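Local coordinates for protein putative enoyl-CoA hydratase/isomerase (Mycobacterium abscessus, PDB 3RSI) that probably acts as a hydro-lyase of the enoyl-CoA hydratase/isomerase family, a crotonase-like enzyme linked to lipid metabolism, at residues B[186-189]-B[190-194]; B[194-197]-B[198-202]; B[201-204]-B[205-208]; B[208-211]-B[212-216]. One frame throughout, in Å; residues are numbered along the deposited sequence.

Contact 1. Residues B[186-189]-B[190-194]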
ATOM      1  N   HIS B 186      -9.955  -0.726  12.499  1.00 11.74           N
ATOM      2  CA  HIS B 186     -11.294  -0.553  13.048  1.00 12.33           C
ATOM      3  C   HIS B 186     -11.450   0.873  13.622  1.00 12.43           C
ATOM      4  O   HIS B 186     -10.477   1.463  14.130  1.00 12.02           O
ATOM      5  CB  HIS B 186     -11.521  -1.522  14.217  1.00 12.69           C
ATOM      6  CG  HIS B 186     -11.449  -2.966  13.839  1.00 14.15           C
ATOM      7  ND1 HIS B 186     -12.542  -3.669  13.384  1.00 13.77           N
ATOM      8  CD2 HIS B 186     -10.401  -3.825  13.811  1.00 12.88           C
ATOM      9  CE1 HIS B 186     -12.169  -4.907  13.111  1.00 15.25           C
ATOM     10  NE2 HIS B 186     -10.875  -5.023  13.356  1.00 11.48           N
ATOM     11  N   VAL B 187     -12.666   1.409  13.541  1.00 12.51           N
ATOM     12  CA  VAL B 187     -13.044   2.594  14.310  1.00 13.63           C
ATOM     13  C   VAL B 187     -14.281   2.223  15.111  1.00 14.26           C
ATOM     14  O   VAL B 187     -15.272   1.734  14.542  1.00 14.51           O
ATOM     15  CB  VAL B 187     -13.365   3.835  13.446  1.00 13.88           C
ATOM     16  CG1 VAL B 187     -13.702   5.055  14.357  1.00 15.52           C
ATOM     17  CG2 VAL B 187     -12.231   4.165  12.546  1.00 13.67           C
ATOM     18  N   VAL B 188     -14.230   2.435  16.422  1.00 14.30           N
ATOM     19  CA  VAL B 188     -15.287   1.944  17.309  1.00 14.16           C
ATOM     20  C   VAL B 188     -15.833   3.087  18.181  1.00 15.01           C
ATOM     21  O   VAL B 188     -15.176   4.110  18.302  1.00 14.01           O
ATOM     22  CB  VAL B 188     -14.751   0.811  18.187  1.00 14.40           C
ATOM     23  CG1 VAL B 188     -14.239  -0.373  17.313  1.00 14.85           C
ATOM     24  CG2 VAL B 188     -13.659   1.323  19.143  1.00 13.61           C
ATOM     25  N   PRO B 189     -17.033   2.911  18.788  1.00 15.80           N
ATOM     26  CA  PRO B 189     -17.599   3.972  19.620  1.00 16.35           C
ATOM     27  C   PRO B 189     -16.707   4.360  20.797  1.00 16.33           C
ATOM     28  O   PRO B 189     -15.991   3.516  21.357  1.00 16.11           O
ATOM     29  CB  PRO B 189     -18.938   3.383  20.120  1.00 17.05           C
ATOM     30  CG  PRO B 189     -19.322   2.365  19.099  1.00 16.73           C
ATOM     31  CD  PRO B 189     -18.011   1.833  18.528  1.00 16.72           C
ATOM     32  N   ALA B 190     -16.757   5.644  21.137  1.00 16.53           N
ATOM     33  CA  ALA B 190     -16.009   6.224  22.255  1.00 16.81           C
ATOM     34  C   ALA B 190     -15.925   5.307  23.450  1.00 17.01           C
ATOM     35  O   ALA B 190     -16.938   4.816  23.933  1.00 17.45           O
ATOM     36  CB  ALA B 190     -16.643   7.568  22.682  1.00 17.54           C
ATOM     37  N   GLY B 191     -14.707   5.062  23.923  1.00 17.11           N
ATOM     38  CA  GLY B 191     -14.518   4.311  25.160  1.00 17.35           C
ATOM     39  C   GLY B 191     -14.486   2.801  25.006  1.00 17.47           C
ATOM     40  O   GLY B 191     -14.308   2.109  26.006  1.00 18.34           O
ATOM     41  N   THR B 192     -14.644   2.275  23.784  1.00 16.54           N
ATOM     42  CA  THR B 192     -14.736   0.815  23.579  1.00 16.36           C
ATOM     43  C   THR B 192     -13.508   0.150  22.905  1.00 16.09           C
ATOM     44  O   THR B 192     -13.516  -1.076  22.686  1.00 16.16           O
ATOM     45  CB  THR B 192     -16.029   0.427  22.783  1.00 16.14           C
ATOM     46  OG1 THR B 192     -15.912   0.819  21.403  1.00 15.25           O
ATOM     47  CG2 THR B 192     -17.269   1.088  23.426  1.00 17.06           C
ATOM     48  N   ALA B 193     -12.471   0.931  22.588  1.00 15.72           N
ATOM     49  CA  ALA B 193     -11.278   0.392  21.890  1.00 15.21           C
ATOM     50  C   ALA B 193     -10.654  -0.808  22.597  1.00 15.25           C
ATOM     51  O   ALA B 193     -10.315  -1.796  21.942  1.00 15.42           O
ATOM     52  CB  ALA B 193     -10.229   1.469  21.692  1.00 14.67           C
ATOM     53  N   LEU B 194     -10.484  -0.715  23.915  1.00 15.51           N
ATOM     54  CA  LEU B 194      -9.909  -1.818  24.692  1.00 15.54           C
ATOM     55  C   LEU B 194     -10.834  -3.050  24.706  1.00 15.88           C
ATOM     56  O   LEU B 194     -10.352  -4.181  24.634  1.00 14.51           O
ATOM     57  CB  LEU B 194      -9.546  -1.388  26.111  1.00 15.73           C
ATOM     58  CG  LEU B 194      -8.794  -2.420  26.954  1.00 17.51           C
ATOM     59  CD1 LEU B 194      -7.506  -2.907  26.209  1.00 15.23           C
ATOM     60  CD2 LEU B 194      -8.471  -1.871  28.363  1.00 17.95           C
TER
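Val188 lays its CG2 methyl against Thr192, with CG2 3.2 Å from Thr192 OG1, and the same methyl reaches on to the first turn of the helix, 4.3 Å from Ala193 CB. A chi1 of -60° places CG1 anti to the carbonyl carbon and leaves CG2 between the backbone N and the carbonyl carbon, facing Thr192. The hydroxyl beside it is fixed by a hydrogen bond: Thr192 OG1 donates to Pro189 O at 2.7 Å, lying in the carbonyl plane on a lone pair. Thr192 N donates to the same oxygen at 3.0 Å, tilted 15° from that plane, so one carbonyl is gripped twice by a single residue, once through the backbone and once through the side chain. The backbone bond closes a type II beta turn from Pro189 to Thr192. Gly191 occupies its third position with a positive phi of 86°, a backbone conformation in which a side chain would collide with the carbonyl oxygen of Ala190. The Pro189 ring flanks the threonine, its CD 3.7 Å from Thr192 OG1. Two acids at the end of strand 126-130 hold the turn: Asp130, its last residue, accepts from Gly191 N, and Glu131, just beyond it, from Ala190 N. The whole is thus a tight strand-to-helix connection at the surface. Strand 186-188, an outermost strand of the parallel sheet within this chain, pairs with strand 126-130, Val187 packs on helix 175-180, and the turn sends the chain back as helix 193-205.

Contact 2. Residues B[194-197]-B[198-202]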
ATOM      1  N   LEU B 194     -10.484  -0.715  23.915  1.00 15.51           N
ATOM      2  CA  LEU B 194      -9.909  -1.818  24.692  1.00 15.54           C
ATOM      3  C   LEU B 194     -10.834  -3.050  24.706  1.00 15.88           C
ATOM      4  O   LEU B 194     -10.352  -4.181  24.634  1.00 14.51           O
ATOM      5  CB  LEU B 194      -9.546  -1.388  26.111  1.00 15.73           C
ATOM      6  CG  LEU B 194      -8.794  -2.420  26.954  1.00 17.51           C
ATOM      7  CD1 LEU B 194      -7.506  -2.907  26.209  1.00 15.23           C
ATOM      8  CD2 LEU B 194      -8.471  -1.871  28.363  1.00 17.95           C
ATOM      9  N   ASP B 195     -12.148  -2.833  24.766  1.00 16.00           N
ATOM     10  CA  ASP B 195     -13.102  -3.935  24.619  1.00 16.72           C
ATOM     11  C   ASP B 195     -12.888  -4.690  23.294  1.00 15.97           C
ATOM     12  O   ASP B 195     -12.762  -5.901  23.274  1.00 14.87           O
ATOM     13  CB  ASP B 195     -14.547  -3.441  24.668  1.00 17.70           C
ATOM     14  CG  ASP B 195     -14.928  -2.866  26.025  1.00 20.52           C
ATOM     15  OD1 ASP B 195     -14.388  -3.318  27.047  1.00 22.32           O
ATOM     16  OD2 ASP B 195     -15.765  -1.954  26.057  1.00 26.11           O
ATOM     17  N   LYS B 196     -12.866  -3.960  22.191  1.00 15.58           N
ATOM     18  CA  LYS B 196     -12.693  -4.567  20.890  1.00 15.37           C
ATOM     19  C   LYS B 196     -11.330  -5.244  20.796  1.00 14.97           C
ATOM     20  O   LYS B 196     -11.216  -6.346  20.235  1.00 15.51           O
ATOM     21  CB  LYS B 196     -12.832  -3.518  19.792  1.00 15.55           C
ATOM     22  CG  LYS B 196     -12.741  -4.078  18.376  1.00 15.57           C
ATOM     23  CD  LYS B 196     -13.748  -5.181  18.077  1.00 16.30           C
ATOM     24  CE  LYS B 196     -13.671  -5.577  16.606  1.00 16.20           C
ATOM     25  NZ  LYS B 196     -14.431  -6.789  16.273  1.00 18.48           N
ATOM     26  N   ALA B 197     -10.299  -4.590  21.328  1.00 14.36           N
ATOM     27  CA  ALA B 197      -8.941  -5.173  21.324  1.00 14.30           C
ATOM     28  C   ALA B 197      -8.912  -6.513  22.058  1.00 14.23           C
ATOM     29  O   ALA B 197      -8.265  -7.462  21.607  1.00 12.71           O
ATOM     30  CB  ALA B 197      -7.934  -4.221  21.939  1.00 13.56           C
ATOM     31  N   ARG B 198      -9.606  -6.582  23.193  1.00 15.59           N
ATOM     32  CA  ARG B 198      -9.682  -7.825  23.971  1.00 16.92           C
ATOM     33  C   ARG B 198     -10.366  -8.933  23.197  1.00 16.99           C
ATOM     34  O   ARG B 198      -9.945 -10.100  23.243  1.00 17.53           O
ATOM     35  CB  ARG B 198     -10.412  -7.609  25.292  1.00 18.05           C
ATOM     36  CG  ARG B 198      -9.597  -6.968  26.387  1.00 20.99           C
ATOM     37  CD  ARG B 198     -10.516  -6.710  27.572  1.00 25.98           C
ATOM     38  NE  ARG B 198      -9.931  -5.821  28.565  1.00 30.11           N
ATOM     39  CZ  ARG B 198      -9.077  -6.190  29.521  1.00 33.55           C
ATOM     40  NH1 ARG B 198      -8.659  -7.453  29.621  1.00 33.89           N
ATOM     41  NH2 ARG B 198      -8.632  -5.279  30.384  1.00 34.93           N
ATOM     42  N   SER B 199     -11.411  -8.572  22.467  1.00 16.78           N
ATOM     43  CA  SER B 199     -12.135  -9.554  21.664  1.00 16.61           C
ATOM     44  C   SER B 199     -11.241 -10.111  20.548  1.00 15.52           C
ATOM     45  O   SER B 199     -11.235 -11.311  20.303  1.00 14.49           O
ATOM     46  CB  SER B 199     -13.423  -8.947  21.099  1.00 16.42           C
ATOM     47  OG  SER B 199     -13.948  -9.785  20.078  1.00 19.94           O
ATOM     48  N   LEU B 200     -10.458  -9.244  19.907  1.00 14.91           N
ATOM     49  CA  LEU B 200      -9.492  -9.694  18.878  1.00 14.53           C
ATOM     50  C   LEU B 200      -8.409 -10.600  19.471  1.00 14.80           C
ATOM     51  O   LEU B 200      -8.062 -11.636  18.879  1.00 14.05           O
ATOM     52  CB  LEU B 200      -8.856  -8.491  18.165  1.00 14.12           C
ATOM     53  CG  LEU B 200      -9.830  -7.723  17.259  1.00 13.99           C
ATOM     54  CD1 LEU B 200      -9.357  -6.273  16.981  1.00 14.76           C
ATOM     55  CD2 LEU B 200     -10.075  -8.483  15.972  1.00 13.81           C
ATOM     56  N   ALA B 201      -7.882 -10.200  20.634  1.00 14.60           N
ATOM     57  CA  ALA B 201      -6.894 -10.986  21.374  1.00 14.64           C
ATOM     58  C   ALA B 201      -7.410 -12.389  21.688  1.00 15.16           C
ATOM     59  O   ALA B 201      -6.686 -13.363  21.500  1.00 14.93           O
ATOM     60  CB  ALA B 201      -6.492 -10.268  22.675  1.00 13.86           C
ATOM     61  N   ASP B 202      -8.654 -12.480  22.157  1.00 15.49           N
ATOM     62  CA  ASP B 202      -9.267 -13.771  22.463  1.00 16.52           C
ATOM     63  C   ASP B 202      -9.270 -14.685  21.236  1.00 15.22           C
ATOM     64  O   ASP B 202      -9.026 -15.889  21.363  1.00 15.17           O
ATOM     65  CB  ASP B 202     -10.703 -13.611  22.965  1.00 17.12           C
ATOM     66  CG  ASP B 202     -10.782 -13.059  24.378  1.00 22.30           C
ATOM     67  OD1 ASP B 202      -9.803 -13.226  25.166  1.00 27.72           O
ATOM     68  OD2 ASP B 202     -11.851 -12.472  24.701  1.00 26.86           O
TER
HETATM   69  O   HOH W   1     -13.497  -9.037  17.566  1.00 22.62           O
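Ser199 OG and Lys196 NZ share one water: it stands 2.7 Å from Ser199 OG and accepts from Lys196 NZ at 2.8 Å. The bridge spans i to i+3 on the alpha-helix 193-205, whose regular i to i+4 backbone bonds run through this stretch, among them Ala201 N to Ala197 O at 2.9 Å and Leu200 N to Lys196 O at 3.0 Å. Ser199 OG is anti to the backbone N (chi1 166°), which carries the hydroxyl to the side where the lysine tip arrives. Before reaching the water, the aliphatic part of Lys196 passes Leu200, with Lys196 CG 4.3 Å from Leu200 CD1. On another side of the helix, Leu194 and Arg198 form an i to i+4 pair in which the leucine end lies alongside the extended arginine chain and meets its guanidinium obliquely. Arg198 NH2 also makes a long, weak ion pair with Glu14 of the second subunit. The helix packs against the parallel sheet: Ala197 and Ala201 rest on Ile106 of strand 105-109, Leu200 on strand 126-130, while Ile58 of the second subunit packs against Leu194 and the two alanines. The small CB groups therefore face both a sheet and a neighbouring copy of the protein. At the start of the arginine chain, Arg198 CG lies 3.4 Å from Leu194 O; at its far end NE is 3.9 Å from Leu194 CG and NH2 4.0 Å from Leu194 CD2.

Contact 3. Residues B[201-204]-B[205-208]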
ATOM      1  N   ALA B 201      -7.882 -10.200  20.634  1.00 14.60           N
ATOM      2  CA  ALA B 201      -6.894 -10.986  21.374  1.00 14.64           C
ATOM      3  C   ALA B 201      -7.410 -12.389  21.688  1.00 15.16           C
ATOM      4  O   ALA B 201      -6.686 -13.363  21.500  1.00 14.93           O
ATOM      5  CB  ALA B 201      -6.492 -10.268  22.675  1.00 13.86           C
ATOM      6  N   ASP B 202      -8.654 -12.480  22.157  1.00 15.49           N
ATOM      7  CA  ASP B 202      -9.267 -13.771  22.463  1.00 16.52           C
ATOM      8  C   ASP B 202      -9.270 -14.685  21.236  1.00 15.22           C
ATOM      9  O   ASP B 202      -9.026 -15.889  21.363  1.00 15.17           O
ATOM     10  CB  ASP B 202     -10.703 -13.611  22.965  1.00 17.12           C
ATOM     11  CG  ASP B 202     -10.782 -13.059  24.378  1.00 22.30           C
ATOM     12  OD1 ASP B 202      -9.803 -13.226  25.166  1.00 27.72           O
ATOM     13  OD2 ASP B 202     -11.851 -12.472  24.701  1.00 26.86           O
ATOM     14  N   ARG B 203      -9.539 -14.113  20.062  1.00 13.86           N
ATOM     15  CA  ARG B 203      -9.541 -14.880  18.836  1.00 13.89           C
ATOM     16  C   ARG B 203      -8.117 -15.366  18.558  1.00 13.93           C
ATOM     17  O   ARG B 203      -7.917 -16.520  18.202  1.00 13.75           O
ATOM     18  CB  ARG B 203     -10.100 -14.041  17.667  1.00 14.18           C
ATOM     19  CG  ARG B 203     -10.057 -14.729  16.310  1.00 14.07           C
ATOM     20  CD  ARG B 203     -10.951 -15.956  16.249  1.00 15.78           C
ATOM     21  NE  ARG B 203     -10.247 -17.208  16.536  1.00 14.89           N
ATOM     22  CZ  ARG B 203     -10.787 -18.414  16.371  1.00 15.50           C
ATOM     23  NH1 ARG B 203     -10.067 -19.509  16.609  1.00 17.61           N
ATOM     24  NH2 ARG B 203     -12.042 -18.537  15.954  1.00 14.89           N
ATOM     25  N   ILE B 204      -7.132 -14.495  18.763  1.00 14.08           N
ATOM     26  CA  ILE B 204      -5.730 -14.829  18.478  1.00 14.36           C
ATOM     27  C   ILE B 204      -5.208 -15.922  19.402  1.00 14.97           C
ATOM     28  O   ILE B 204      -4.531 -16.854  18.943  1.00 15.03           O
ATOM     29  CB  ILE B 204      -4.824 -13.600  18.581  1.00 14.59           C
ATOM     30  CG1 ILE B 204      -5.105 -12.665  17.413  1.00 15.18           C
ATOM     31  CG2 ILE B 204      -3.336 -14.015  18.555  1.00 13.43           C
ATOM     32  CD1 ILE B 204      -4.364 -11.347  17.500  1.00 16.90           C
ATOM     33  N   VAL B 205      -5.547 -15.847  20.690  1.00 15.29           N
ATOM     34  CA  VAL B 205      -5.046 -16.863  21.644  1.00 15.66           C
ATOM     35  C   VAL B 205      -5.642 -18.267  21.434  1.00 15.41           C
ATOM     36  O   VAL B 205      -5.099 -19.238  21.950  1.00 15.30           O
ATOM     37  CB  VAL B 205      -5.161 -16.415  23.118  1.00 16.92           C
ATOM     38  CG1 VAL B 205      -4.471 -15.029  23.290  1.00 15.19           C
ATOM     39  CG2 VAL B 205      -6.592 -16.416  23.579  1.00 16.45           C
ATOM     40  N   ARG B 206      -6.723 -18.371  20.664  1.00 14.49           N
ATOM     41  CA  ARG B 206      -7.273 -19.667  20.263  1.00 15.34           C
ATOM     42  C   ARG B 206      -6.575 -20.281  19.044  1.00 14.72           C
ATOM     43  O   ARG B 206      -6.785 -21.469  18.732  1.00 14.43           O
ATOM     44  CB  ARG B 206      -8.769 -19.530  19.954  1.00 15.75           C
ATOM     45  CG  ARG B 206      -9.605 -19.248  21.193  1.00 18.57           C
ATOM     46  CD  ARG B 206     -11.043 -18.934  20.806  1.00 21.78           C
ATOM     47  NE  ARG B 206     -11.702 -20.090  20.193  1.00 24.20           N
ATOM     48  CZ  ARG B 206     -12.807 -20.027  19.453  1.00 28.06           C
ATOM     49  NH1 ARG B 206     -13.400 -18.859  19.210  1.00 30.90           N
ATOM     50  NH2 ARG B 206     -13.331 -21.132  18.945  1.00 29.26           N
ATOM     51  N   ASN B 207      -5.777 -19.473  18.345  1.00 13.95           N
ATOM     52  CA  ASN B 207      -5.047 -19.930  17.158  1.00 13.88           C
ATOM     53  C   ASN B 207      -3.742 -20.624  17.534  1.00 13.82           C
ATOM     54  O   ASN B 207      -3.241 -20.459  18.653  1.00 14.39           O
ATOM     55  CB  ASN B 207      -4.801 -18.750  16.215  1.00 13.28           C
ATOM     56  CG  ASN B 207      -6.099 -18.089  15.766  1.00 13.99           C
ATOM     57  OD1 ASN B 207      -7.191 -18.689  15.860  1.00 11.85           O
ATOM     58  ND2 ASN B 207      -5.993 -16.858  15.275  1.00 11.58           N
ATOM     59  N   GLY B 208      -3.206 -21.423  16.623  1.00 13.61           N
ATOM     60  CA  GLY B 208      -1.965 -22.163  16.889  1.00 13.77           C
ATOM     61  C   GLY B 208      -0.839 -21.179  17.160  1.00 13.73           C
ATOM     62  O   GLY B 208      -0.596 -20.309  16.336  1.00 13.16           O
TER
HETATM   63  O   HOH W   2      -2.155 -18.142  19.561  1.00  7.93           O
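Arg206 runs back along the last helical turn, and its atoms meet the turn in succession. CB lies 3.6 Å from Arg203 NH1; CG is 3.4 Å from Asp202 O, with CD near the same oxygen, and NE passes near Arg203 NH1. The bend at chi3 (65°) turns the head over Arg203, where the two guanidinium groups stack, centres 4.0 Å apart and planes at 17°. The overlap is offset: Arg206 NH1 sits above the rim of the Arg203 group, 3.5 Å from Arg203 NH2. Two like charges lie this close; Glu259, in a long, weak ion pair with Arg206 NE, may offset part of them, and Glu171 of the second subunit packs on Arg203. The stretch is the C-terminal end of helix 193-205 and the short link to helix 209-222. Here the bonding changes from i+4 to i+3. Val205 N still reaches Ala201 O at 2.9 Å, Arg206 N makes only weak bonds to Asp202 O and Arg203 O, and Asn207 N donates to Ile204 O at 3.0 Å from above the carbonyl plane. A water donates to both Ile204 O and Asn207 O, fastening the end of the helix to the link. The Asn207 amide is divided between neighbours: OD1 takes a weak bond from Arg203 NH1 at 3.1 Å, while ND2 donates to the carbonyls of Leu168 and Thr169 of the second subunit. Val205 folds CG2 back to 3.3 Å from Asp202 O, and its own carbonyl receives Arg55 of the second subunit.

Contact 4. Residues B[208-211]-B[212-216]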
ATOM      1  N   GLY B 208      -3.206 -21.423  16.623  1.00 13.61           N
ATOM      2  CA  GLY B 208      -1.965 -22.163  16.889  1.00 13.77           C
ATOM      3  C   GLY B 208      -0.839 -21.179  17.160  1.00 13.73           C
ATOM      4  O   GLY B 208      -0.596 -20.309  16.336  1.00 13.16           O
ATOM      5  N   PRO B 209      -0.160 -21.293  18.322  1.00 13.98           N
ATOM      6  CA  PRO B 209       0.858 -20.290  18.660  1.00 13.90           C
ATOM      7  C   PRO B 209       2.105 -20.312  17.781  1.00 13.40           C
ATOM      8  O   PRO B 209       2.672 -19.249  17.514  1.00 13.81           O
ATOM      9  CB  PRO B 209       1.222 -20.611  20.115  1.00 14.10           C
ATOM     10  CG  PRO B 209       0.196 -21.460  20.619  1.00 13.99           C
ATOM     11  CD  PRO B 209      -0.438 -22.180  19.465  1.00 14.94           C
ATOM     12  N   LEU B 210       2.526 -21.487  17.307  1.00 13.08           N
ATOM     13  CA  LEU B 210       3.665 -21.544  16.381  1.00 13.05           C
ATOM     14  C   LEU B 210       3.258 -20.965  15.025  1.00 11.98           C
ATOM     15  O   LEU B 210       4.034 -20.233  14.389  1.00 12.04           O
ATOM     16  CB  LEU B 210       4.204 -22.970  16.240  1.00 13.39           C
ATOM     17  CG  LEU B 210       5.359 -23.164  15.258  1.00 15.17           C
ATOM     18  CD1 LEU B 210       6.636 -22.469  15.731  1.00 13.58           C
ATOM     19  CD2 LEU B 210       5.596 -24.670  15.019  1.00 14.61           C
ATOM     20  N   ALA B 211       2.035 -21.287  14.606  1.00 11.89           N
ATOM     21  CA  ALA B 211       1.449 -20.766  13.375  1.00 10.98           C
ATOM     22  C   ALA B 211       1.383 -19.245  13.408  1.00 11.01           C
ATOM     23  O   ALA B 211       1.821 -18.606  12.469  1.00 10.65           O
ATOM     24  CB  ALA B 211       0.078 -21.320  13.165  1.00 11.10           C
ATOM     25  N   VAL B 212       0.854 -18.681  14.493  1.00 10.35           N
ATOM     26  CA  VAL B 212       0.773 -17.218  14.652  1.00 10.95           C
ATOM     27  C   VAL B 212       2.156 -16.529  14.679  1.00 11.57           C
ATOM     28  O   VAL B 212       2.378 -15.541  13.980  1.00 10.92           O
ATOM     29  CB  VAL B 212      -0.094 -16.843  15.898  1.00 11.48           C
ATOM     30  CG1 VAL B 212      -0.007 -15.339  16.206  1.00 11.04           C
ATOM     31  CG2 VAL B 212      -1.559 -17.294  15.668  1.00 10.81           C
ATOM     32  N   ARG B 213       3.090 -17.047  15.481  1.00 12.61           N
ATOM     33  CA  ARG B 213       4.463 -16.513  15.540  1.00 13.24           C
ATOM     34  C   ARG B 213       5.164 -16.577  14.162  1.00 12.15           C
ATOM     35  O   ARG B 213       5.712 -15.587  13.681  1.00 10.16           O
ATOM     36  CB  ARG B 213       5.260 -17.320  16.579  1.00 14.75           C
ATOM     37  CG  ARG B 213       6.764 -17.137  16.578  1.00 20.83           C
ATOM     38  CD  ARG B 213       7.479 -18.034  17.629  1.00 26.17           C
ATOM     39  NE  ARG B 213       6.660 -18.165  18.838  1.00 30.25           N
ATOM     40  CZ  ARG B 213       6.170 -19.305  19.337  1.00 35.59           C
ATOM     41  NH1 ARG B 213       5.413 -19.264  20.434  1.00 38.03           N
ATOM     42  NH2 ARG B 213       6.434 -20.485  18.782  1.00 36.73           N
ATOM     43  N   ASN B 214       5.151 -17.746  13.529  1.00 11.21           N
ATOM     44  CA  ASN B 214       5.831 -17.878  12.238  1.00 10.90           C
ATOM     45  C   ASN B 214       5.155 -17.077  11.145  1.00 10.78           C
ATOM     46  O   ASN B 214       5.833 -16.565  10.250  1.00 10.14           O
ATOM     47  CB  ASN B 214       6.013 -19.342  11.812  1.00 11.28           C
ATOM     48  CG  ASN B 214       7.079 -20.054  12.635  1.00 11.68           C
ATOM     49  OD1 ASN B 214       7.346 -19.665  13.763  1.00  8.96           O
ATOM     50  ND2 ASN B 214       7.682 -21.101  12.074  1.00  9.95           N
ATOM     51  N   ALA B 215       3.833 -16.953  11.208  1.00 10.76           N
ATOM     52  CA  ALA B 215       3.120 -16.117  10.232  1.00 10.66           C
ATOM     53  C   ALA B 215       3.523 -14.637  10.361  1.00 10.72           C
ATOM     54  O   ALA B 215       3.848 -13.980   9.368  1.00 11.11           O
ATOM     55  CB  ALA B 215       1.602 -16.295  10.362  1.00  9.86           C
ATOM     56  N   LYS B 216       3.512 -14.114  11.575  1.00 10.57           N
ATOM     57  CA  LYS B 216       3.983 -12.741  11.785  1.00 10.52           C
ATOM     58  C   LYS B 216       5.430 -12.564  11.333  1.00 10.19           C
ATOM     59  O   LYS B 216       5.749 -11.599  10.665  1.00 10.24           O
ATOM     60  CB  LYS B 216       3.841 -12.297  13.239  1.00 10.20           C
ATOM     61  CG  LYS B 216       4.331 -10.830  13.460  1.00 10.58           C
ATOM     62  CD  LYS B 216       4.096 -10.289  14.905  1.00  9.64           C
ATOM     63  CE  LYS B 216       4.753  -8.927  15.051  1.00  9.21           C
ATOM     64  NZ  LYS B 216       4.418  -8.211  16.317  1.00  9.66           N
TER
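The guanidinium of Arg213 carries the Pro209 carbonyl over one face, the oxygen 3.9 Å above the plane and over its centre, while Leu210 CD1 comes up at the edge, 3.6 Å from Arg213 NH2. The bend at chi3 (-36°) folds the arginine head back over the first turn instead of letting it run outward. Pro209 O thus lies under the charged group while also accepting the backbone bond from Arg213 N at 3.0 Å. Such a placement would probably add electrostatic attraction to the ordinary helical bond. The amide of Asn214 is flanked by the same leucine: Leu210 CD1 lies 3.5 Å from Asn214 OD1, so one methyl touches both the guanidinium edge and the amide. Asn214 ND2 is turned to the carbonyl of Leu237, a tie to helix 227-242. These are the first two turns of helix 209-222, with Gly208 as N-cap residue and Pro209, which has no N-H to offer, at the first position. Gly208 O opens the i to i+4 series, accepting from Val212 N at 2.9 Å. Val212 CG2 lies 3.2 Å from Gly208 O, and the valine also meets Pro104 and Asn207. Further along, Ala215 N donates to Ala211 O at 2.9 Å. The alanines lie on the side facing the second subunit, Ala211 on Leu144 and Ala215 on Met151 of that copy.

The four contacts follow one another along residues 186-216, a run from the outermost strand, within this chain, of the parallel sheet through two helices. Contact 1 turns strand 186-188 into helix 193-205, contact 2 occupies the body of that helix, contact 3 its C-terminal end, and contact 4 the start of helix 209-222. The centres of contacts 1 and 2 are about 10 Å apart, as are those of contacts 2 and 3 and of contacts 3 and 4; the centres of contacts 1 and 4 lie about 27 Å apart. Side chains also join them: His186 and Val188 pack on Lys196, and Asn207 and Ile204 on Val212. All four touch the second subunit, so this part of the crotonase-like fold carries one continuous stretch of the subunit interface.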